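Long-range contacts in glucoamylase (Thermoanaerobacterium thermosaccharolyticum, PDB 1LF6), which hydrolyses terminal alpha-1,4-linked glucose residues from the non-reducing ends of starch-like chains, releasing beta-D-glucose, as a family 15 glycoside hydrolase: residues I134-F139 / N241-I246; S192-K197 / A234-T239; R606-I611 / Y659-A664. One frame throughout, in Å; residues are numbered along the deposited sequence.

Contact 1 (I134-F139 / N241-I246)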
# COMPACT_ATOMS: atom_id res chain seq x y z
N ILE A 134 12.02 -15.65 6.33
CA ILE A 134 12.57 -16.18 7.56
C ILE A 134 11.95 -15.57 8.81
O ILE A 134 11.70 -14.37 8.86
CB ILE A 134 14.09 -15.93 7.61
CG1 ILE A 134 14.75 -16.53 6.37
CG2 ILE A 134 14.68 -16.52 8.88
CD1 ILE A 134 16.16 -16.02 6.11
N MET A 135 11.71 -16.41 9.81
CA MET A 135 11.16 -15.95 11.07
C MET A 135 11.81 -16.70 12.22
O MET A 135 11.56 -17.89 12.42
CB MET A 135 9.64 -16.17 11.16
CG MET A 135 9.10 -15.86 12.56
SD MET A 135 7.35 -16.23 12.83
CE MET A 135 7.36 -18.03 12.61
N LYS A 136 12.65 -16.00 12.97
CA LYS A 136 13.27 -16.62 14.13
C LYS A 136 12.31 -16.31 15.26
O LYS A 136 11.80 -15.19 15.37
CB LYS A 136 14.64 -15.99 14.42
CG LYS A 136 15.37 -16.64 15.59
CD LYS A 136 16.83 -16.24 15.62
CE LYS A 136 17.63 -17.06 16.61
NZ LYS A 136 19.08 -16.71 16.59
N ALA A 137 12.03 -17.30 16.09
CA ALA A 137 11.11 -17.11 17.19
C ALA A 137 11.60 -17.82 18.44
O ALA A 137 12.33 -18.80 18.36
CB ALA A 137 9.73 -17.62 16.82
N LYS A 138 11.21 -17.29 19.59
CA LYS A 138 11.57 -17.87 20.87
C LYS A 138 10.35 -17.75 21.78
O LYS A 138 9.68 -16.71 21.81
CB LYS A 138 12.76 -17.13 21.50
CG LYS A 138 12.47 -15.70 21.92
CD LYS A 138 13.63 -15.11 22.73
CE LYS A 138 13.34 -13.66 23.12
NZ LYS A 138 14.45 -13.04 23.91
N PHE A 139 10.07 -18.82 22.52
CA PHE A 139 8.93 -18.84 23.42
C PHE A 139 9.41 -18.70 24.86
O PHE A 139 10.40 -19.32 25.25
CB PHE A 139 8.15 -20.14 23.25
CG PHE A 139 6.98 -20.28 24.18
CD1 PHE A 139 7.13 -20.87 25.43
CD2 PHE A 139 5.73 -19.81 23.80
CE1 PHE A 139 6.05 -20.98 26.30
CE2 PHE A 139 4.64 -19.92 24.67
CZ PHE A 139 4.80 -20.50 25.92
N ASN A 241 14.13 -27.03 22.07
CA ASN A 241 14.66 -25.67 22.00
C ASN A 241 13.51 -24.66 22.01
O ASN A 241 12.59 -24.76 21.20
CB ASN A 241 15.51 -25.45 20.75
CG ASN A 241 16.55 -24.36 20.93
OD1 ASN A 241 16.29 -23.33 21.56
ND2 ASN A 241 17.74 -24.57 20.37
N SER A 242 13.56 -23.70 22.93
CA SER A 242 12.52 -22.69 23.02
C SER A 242 12.71 -21.62 21.95
O SER A 242 11.83 -20.78 21.73
CB SER A 242 12.54 -22.04 24.41
OG SER A 242 13.78 -21.41 24.66
N GLU A 243 13.85 -21.65 21.28
CA GLU A 243 14.17 -20.69 20.22
C GLU A 243 14.47 -21.47 18.94
O GLU A 243 15.29 -22.39 18.95
CB GLU A 243 15.37 -19.84 20.62
CG GLU A 243 15.68 -18.71 19.63
CD GLU A 243 16.60 -17.66 20.23
OE1 GLU A 243 16.94 -16.70 19.52
OE2 GLU A 243 16.97 -17.79 21.42
N PHE A 244 13.83 -21.09 17.84
CA PHE A 244 13.99 -21.79 16.58
C PHE A 244 13.81 -20.89 15.36
O PHE A 244 13.44 -19.73 15.48
CB PHE A 244 12.97 -22.92 16.51
CG PHE A 244 11.58 -22.49 16.87
CD1 PHE A 244 11.22 -22.29 18.20
CD2 PHE A 244 10.64 -22.21 15.88
CE1 PHE A 244 9.95 -21.82 18.54
CE2 PHE A 244 9.37 -21.74 16.21
CZ PHE A 244 9.02 -21.55 17.54
N GLU A 245 14.07 -21.45 14.18
CA GLU A 245 13.95 -20.71 12.93
C GLU A 245 12.94 -21.34 11.98
O GLU A 245 13.06 -22.52 11.63
CB GLU A 245 15.31 -20.64 12.24
CG GLU A 245 16.43 -20.09 13.10
CD GLU A 245 17.77 -20.09 12.39
OE1 GLU A 245 18.77 -19.68 13.02
OE2 GLU A 245 17.83 -20.50 11.21
N ILE A 246 11.95 -20.56 11.56
CA ILE A 246 10.93 -21.05 10.63
C ILE A 246 11.23 -20.45 9.26
O ILE A 246 11.44 -19.24 9.14
CB ILE A 246 9.51 -20.65 11.08
CG1 ILE A 246 9.17 -21.33 12.41
CG2 ILE A 246 8.48 -21.04 10.02
CD1 ILE A 246 9.22 -22.86 12.35

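Contact 2 (S192-K197 / A234-T239)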
# COMPACT_ATOMS: atom_id res chain seq x y z
N SER A 192 11.50 -26.13 9.39
CA SER A 192 11.96 -25.74 10.72
C SER A 192 13.41 -26.19 10.89
O SER A 192 13.76 -27.30 10.48
CB SER A 192 11.09 -26.38 11.79
OG SER A 192 11.50 -26.00 13.09
N ASN A 193 14.25 -25.34 11.47
CA ASN A 193 15.65 -25.70 11.67
C ASN A 193 15.77 -26.85 12.67
O ASN A 193 16.75 -27.59 12.66
CB ASN A 193 16.45 -24.48 12.16
CG ASN A 193 16.10 -24.08 13.57
OD1 ASN A 193 14.94 -23.98 13.94
ND2 ASN A 193 17.13 -23.82 14.38
N ILE A 194 14.75 -27.00 13.51
CA ILE A 194 14.74 -28.07 14.50
C ILE A 194 13.66 -29.09 14.16
O ILE A 194 13.37 -29.99 14.95
CB ILE A 194 14.45 -27.53 15.92
CG1 ILE A 194 13.11 -26.81 15.94
CG2 ILE A 194 15.58 -26.62 16.36
CD1 ILE A 194 12.62 -26.46 17.33
N GLY A 195 13.06 -28.94 12.98
CA GLY A 195 12.02 -29.87 12.56
C GLY A 195 10.71 -29.67 13.31
O GLY A 195 10.54 -28.67 14.02
N TRP A 196 9.79 -30.62 13.16
CA TRP A 196 8.49 -30.53 13.82
C TRP A 196 8.28 -31.69 14.79
O TRP A 196 8.77 -32.79 14.58
CB TRP A 196 7.36 -30.55 12.79
CG TRP A 196 7.61 -29.69 11.59
CD1 TRP A 196 7.99 -30.10 10.35
CD2 TRP A 196 7.52 -28.26 11.53
NE1 TRP A 196 8.14 -29.02 9.51
CE2 TRP A 196 7.86 -27.88 10.21
CE3 TRP A 196 7.19 -27.27 12.46
CZ2 TRP A 196 7.87 -26.54 9.80
CZ3 TRP A 196 7.20 -25.94 12.05
CH2 TRP A 196 7.54 -25.59 10.73
N LYS A 197 7.53 -31.42 15.86
CA LYS A 197 7.22 -32.44 16.84
C LYS A 197 6.00 -33.20 16.33
O LYS A 197 5.62 -34.24 16.87
CB LYS A 197 6.90 -31.80 18.19
CG LYS A 197 6.61 -32.79 19.30
CD LYS A 197 6.40 -32.11 20.64
CE LYS A 197 6.20 -33.13 21.75
NZ LYS A 197 6.07 -32.47 23.09
N ALA A 234 1.50 -27.35 12.77
CA ALA A 234 2.62 -28.13 13.27
C ALA A 234 2.93 -27.73 14.70
O ALA A 234 2.74 -26.58 15.10
CB ALA A 234 3.85 -27.92 12.39
N GLU A 235 3.39 -28.69 15.49
CA GLU A 235 3.75 -28.43 16.87
C GLU A 235 5.26 -28.25 16.96
O GLU A 235 6.02 -28.93 16.27
CB GLU A 235 3.29 -29.59 17.77
CG GLU A 235 3.81 -29.50 19.21
CD GLU A 235 3.09 -30.46 20.14
OE1 GLU A 235 2.81 -31.60 19.72
OE2 GLU A 235 2.80 -30.07 21.30
N ILE A 236 5.68 -27.31 17.79
CA ILE A 236 7.09 -27.03 17.97
C ILE A 236 7.56 -27.76 19.23
O ILE A 236 6.96 -27.60 20.30
CB ILE A 236 7.34 -25.51 18.14
CG1 ILE A 236 6.74 -24.75 16.95
CG2 ILE A 236 8.83 -25.24 18.26
CD1 ILE A 236 7.33 -25.12 15.61
N ASP A 237 8.60 -28.57 19.09
CA ASP A 237 9.13 -29.31 20.23
C ASP A 237 9.90 -28.35 21.13
O ASP A 237 11.09 -28.11 20.93
CB ASP A 237 10.08 -30.42 19.75
CG ASP A 237 10.42 -31.42 20.84
OD1 ASP A 237 10.56 -31.00 22.01
OD2 ASP A 237 10.55 -32.62 20.53
N LEU A 238 9.21 -27.78 22.12
CA LEU A 238 9.83 -26.84 23.04
C LEU A 238 10.96 -27.46 23.86
O LEU A 238 11.99 -26.82 24.08
CB LEU A 238 8.78 -26.25 23.98
CG LEU A 238 7.76 -25.29 23.37
CD1 LEU A 238 6.75 -24.86 24.43
CD2 LEU A 238 8.48 -24.08 22.79
N THR A 239 10.76 -28.69 24.30
CA THR A 239 11.78 -29.36 25.10
C THR A 239 13.08 -29.50 24.32
O THR A 239 14.14 -29.73 24.90
CB THR A 239 11.31 -30.76 25.55
OG1 THR A 239 11.26 -31.65 24.43
CG2 THR A 239 9.93 -30.67 26.19
O HOH W 1 9.72 -29.04 16.74
O HOH W 2 3.52 -32.11 22.98

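Contact 3 (R606-I611 / Y659-A664)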
# COMPACT_ATOMS: atom_id res chain seq x y z
N ARG A 606 -2.53 19.76 2.75
CA ARG A 606 -2.81 21.08 3.32
C ARG A 606 -1.50 21.71 3.77
O ARG A 606 -1.29 22.92 3.63
CB ARG A 606 -3.76 20.99 4.52
CG ARG A 606 -3.82 22.28 5.33
CD ARG A 606 -4.39 23.46 4.51
NE ARG A 606 -5.85 23.42 4.49
CZ ARG A 606 -6.64 24.29 5.10
NH1 ARG A 606 -7.95 24.15 5.02
NH2 ARG A 606 -6.13 25.32 5.76
N GLY A 607 -0.62 20.88 4.33
CA GLY A 607 0.66 21.37 4.79
C GLY A 607 1.44 21.93 3.62
O GLY A 607 2.10 22.97 3.74
N MET A 608 1.36 21.25 2.48
CA MET A 608 2.06 21.70 1.29
C MET A 608 1.48 23.03 0.83
O MET A 608 2.21 23.91 0.37
CB MET A 608 1.96 20.65 0.18
CG MET A 608 2.84 19.44 0.42
SD MET A 608 4.61 19.86 0.58
CE MET A 608 5.05 20.18 -1.11
N TYR A 609 0.17 23.19 0.96
CA TYR A 609 -0.43 24.46 0.57
C TYR A 609 0.06 25.56 1.50
O TYR A 609 0.37 26.67 1.06
CB TYR A 609 -1.96 24.41 0.62
CG TYR A 609 -2.57 25.79 0.71
CD1 TYR A 609 -2.90 26.35 1.94
CD2 TYR A 609 -2.70 26.59 -0.43
CE1 TYR A 609 -3.36 27.67 2.04
CE2 TYR A 609 -3.15 27.91 -0.35
CZ TYR A 609 -3.48 28.44 0.90
OH TYR A 609 -3.90 29.75 1.00
N GLU A 610 0.12 25.26 2.79
CA GLU A 610 0.57 26.25 3.76
C GLU A 610 1.96 26.77 3.42
O GLU A 610 2.23 27.96 3.56
CB GLU A 610 0.52 25.67 5.17
CG GLU A 610 -0.90 25.38 5.68
CD GLU A 610 -1.78 26.63 5.74
OE1 GLU A 610 -1.29 27.67 6.24
OE2 GLU A 610 -2.95 26.58 5.32
N ILE A 611 2.84 25.88 2.96
CA ILE A 611 4.18 26.29 2.57
C ILE A 611 4.07 27.28 1.42
O ILE A 611 4.73 28.33 1.41
CB ILE A 611 5.05 25.08 2.14
CG1 ILE A 611 5.30 24.17 3.34
CG2 ILE A 611 6.38 25.57 1.55
CD1 ILE A 611 6.14 22.94 3.03
N TYR A 659 4.20 12.54 2.74
CA TYR A 659 4.94 12.88 3.95
C TYR A 659 6.39 13.24 3.62
O TYR A 659 6.92 14.23 4.13
CB TYR A 659 4.94 11.74 4.98
CG TYR A 659 5.88 12.02 6.13
CD1 TYR A 659 7.21 11.58 6.10
CD2 TYR A 659 5.49 12.82 7.20
CE1 TYR A 659 8.12 11.94 7.09
CE2 TYR A 659 6.39 13.19 8.20
CZ TYR A 659 7.70 12.75 8.14
OH TYR A 659 8.60 13.12 9.11
N VAL A 660 7.02 12.44 2.77
CA VAL A 660 8.40 12.70 2.37
C VAL A 660 8.53 14.08 1.75
O VAL A 660 9.39 14.87 2.14
CB VAL A 660 8.88 11.63 1.37
CG1 VAL A 660 10.23 12.02 0.78
CG2 VAL A 660 8.99 10.29 2.06
N ILE A 661 7.66 14.38 0.78
CA ILE A 661 7.70 15.67 0.10
C ILE A 661 7.41 16.84 1.04
O ILE A 661 8.02 17.90 0.92
CB ILE A 661 6.70 15.67 -1.09
CG1 ILE A 661 7.20 14.70 -2.17
CG2 ILE A 661 6.56 17.07 -1.67
CD1 ILE A 661 6.17 14.35 -3.23
N LEU A 662 6.49 16.64 1.98
CA LEU A 662 6.14 17.69 2.94
C LEU A 662 7.30 17.93 3.91
O LEU A 662 7.68 19.06 4.17
CB LEU A 662 4.90 17.28 3.74
CG LEU A 662 4.54 18.20 4.91
CD1 LEU A 662 4.28 19.60 4.38
CD2 LEU A 662 3.32 17.65 5.65
N PHE A 663 7.83 16.83 4.44
CA PHE A 663 8.95 16.87 5.36
C PHE A 663 10.10 17.67 4.76
O PHE A 663 10.65 18.57 5.39
CB PHE A 663 9.41 15.43 5.66
CG PHE A 663 10.66 15.34 6.48
CD1 PHE A 663 10.65 15.66 7.83
CD2 PHE A 663 11.86 14.95 5.90
CE1 PHE A 663 11.81 15.60 8.60
CE2 PHE A 663 13.04 14.88 6.65
CZ PHE A 663 13.01 15.21 8.00
N ALA A 664 10.47 17.32 3.53
CA ALA A 664 11.56 17.99 2.82
C ALA A 664 11.20 19.43 2.45
O ALA A 664 12.03 20.34 2.56
CB ALA A 664 11.90 17.20 1.55

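Contact 1 (I134-F139 / N241-I246)
Strand residues Met135-Lys138 pair antiparallel with Glu243-Ile246 in the beta-sandwich of the N-terminal domain. Met135 with Ile246 and Ala137 with Phe244 are hydrogen-bonded pairs, each closed by two backbone bonds; Ala137 N reaches Phe244 O at 2.9 Å. Beyond them Phe139 N donates to Ser242 O at 2.8 Å, where an Asx turn made by Asn241 OD1 and Glu243 N leads into the strand. The sheet has two unlike faces. On one, the extended chain of Lys136 crosses that of Glu243, and NZ makes only a long salt bridge to Glu243 OE1, 3.6 Å. The other face is apolar. Met135 runs beside Ile246 and bends at chi3 (64°), which lays CE 3.7 Å from Ile246 CB. Phe244, with CG set between its own N and carbonyl carbon (chi1 48°), turns its ring toward strand 134-139: CZ lies 4.1 Å from Ala137 CB, and the carbonyl O of Ala137 sits over one face near the rim. This apolar side faces Phe77 of strand 70-80 and Leu151 and Leu153 of strand 150-157, while strand 118-126 flanks 134-139 and Tyr269 of helix 269-284 makes a cation-pi contact with Lys136.

Contact 2 (S192-K197 / A234-T239)
The backbones of Ile194-Lys197 and Ala234-Asp237 run at 109° to each other and are joined by one direct hydrogen bond, Lys197 N to Glu235 O, at 2.9 Å with an N-H...O angle of 165°. A water adds a second link, donating to Gly195 O and accepting from Asp237 N. The Trp196 indole carries most of the apolar part. Ala234 CB packs against the six-membered ring, 3.4 Å from Trp196 CE3, with Ser192 CB on the other side, near the rim. At the edge of the same ring, near its plane, Ile236 CD1 lies 3.7 Å from Trp196 CZ3. The indole NE1 is satisfied by Glu177 O. In the beta-sandwich of the N-terminal domain, 192-197 is the loop that carries the chain from strand 186-192 of one sheet to edge strand 198-203 of the other, starting with a type I turn from Ser192 to Gly195. Ser192 OG braces this turn by donating to Gly195 O at 3.0 Å. Ile194 meets Ile236 at about a right angle, CD1 to CG2. Toward the surface, Lys197 lies alongside Glu235. Both chains are extended and point the same way, which lays Lys197 CD 3.7 Å from Glu235 CD. Their charged ends stay beyond salt-bridge range, and a second water joins them, 2.6 Å from Lys197 NZ and 2.7 Å from Glu235 OE2.

Contact 3 (R606-I611 / Y659-A664)
Met608 and Leu662 meet between two helices of the (alpha/alpha) barrel that forms the catalytic domain of family 15 glucoamylases, a toroid of six helical hairpins. Helices 600-612 and 653-668 run in nearly the same direction here, their local axes 27° apart and 9.7 Å from each other at closest approach. The contact is small, burying 199 Å² over both sides, and wholly apolar between the two segments. Dispersion contacts carry it. The side chains of Met608 and Leu662 run antiparallel past one another, and the thioether sulfur of Met608 comes against the backbone of the partner helix, SD to Leu662 CA at 3.6 Å. From there Met608 CE turns across the side chain of Ile661. Leu662 sets CD1 against Gly607, Met608 and Ile611, 3.8 Å from Met608 SD and 4.1 Å from Ile611 CD1. Gly607 lets Leu662 CD1 come down onto the helix backbone, 3.8 Å from Gly607 C. The polar interactions lie away from this interface. Arg606 forms a salt bridge with Asp560 and, within its own helix, one with Glu610 whose hydrogen bond is weak, while Tyr659 OH bonds to Glu625 OE1. Further apolar cover comes from Val621 of helix 618-627 against Leu662 and from Val671 against Met608. The Met608 side chain is bent at both chi2 and chi3 (-59° and -76°), which brings CE to 3.5 Å from Ile661 CG2.

Contacts 1 and 2 belong to the N-terminal beta-sandwich and touch, their centres 9 Å apart; contact 3 lies in the helical catalytic domain, 42 Å from contact 1 between centres. Contact 2 is nested within the loop closed by contact 1, and strands 230-236 and 243-251 follow each other in the chain. Asn193 OD1 probably accepts from Glu245 N, while Phe244 packs on Ile236 and Ile246 on Trp196, giving the first two contacts a shared apolar interior. Both are partly buried, with charged pairs on their outer sides, but contact 1 rests on repeated backbone bonds and contact 2 on one such bond, bridging waters and packing round Trp196. Fully buried contact 3 relies on apolar packing, with no polar bond between its segments.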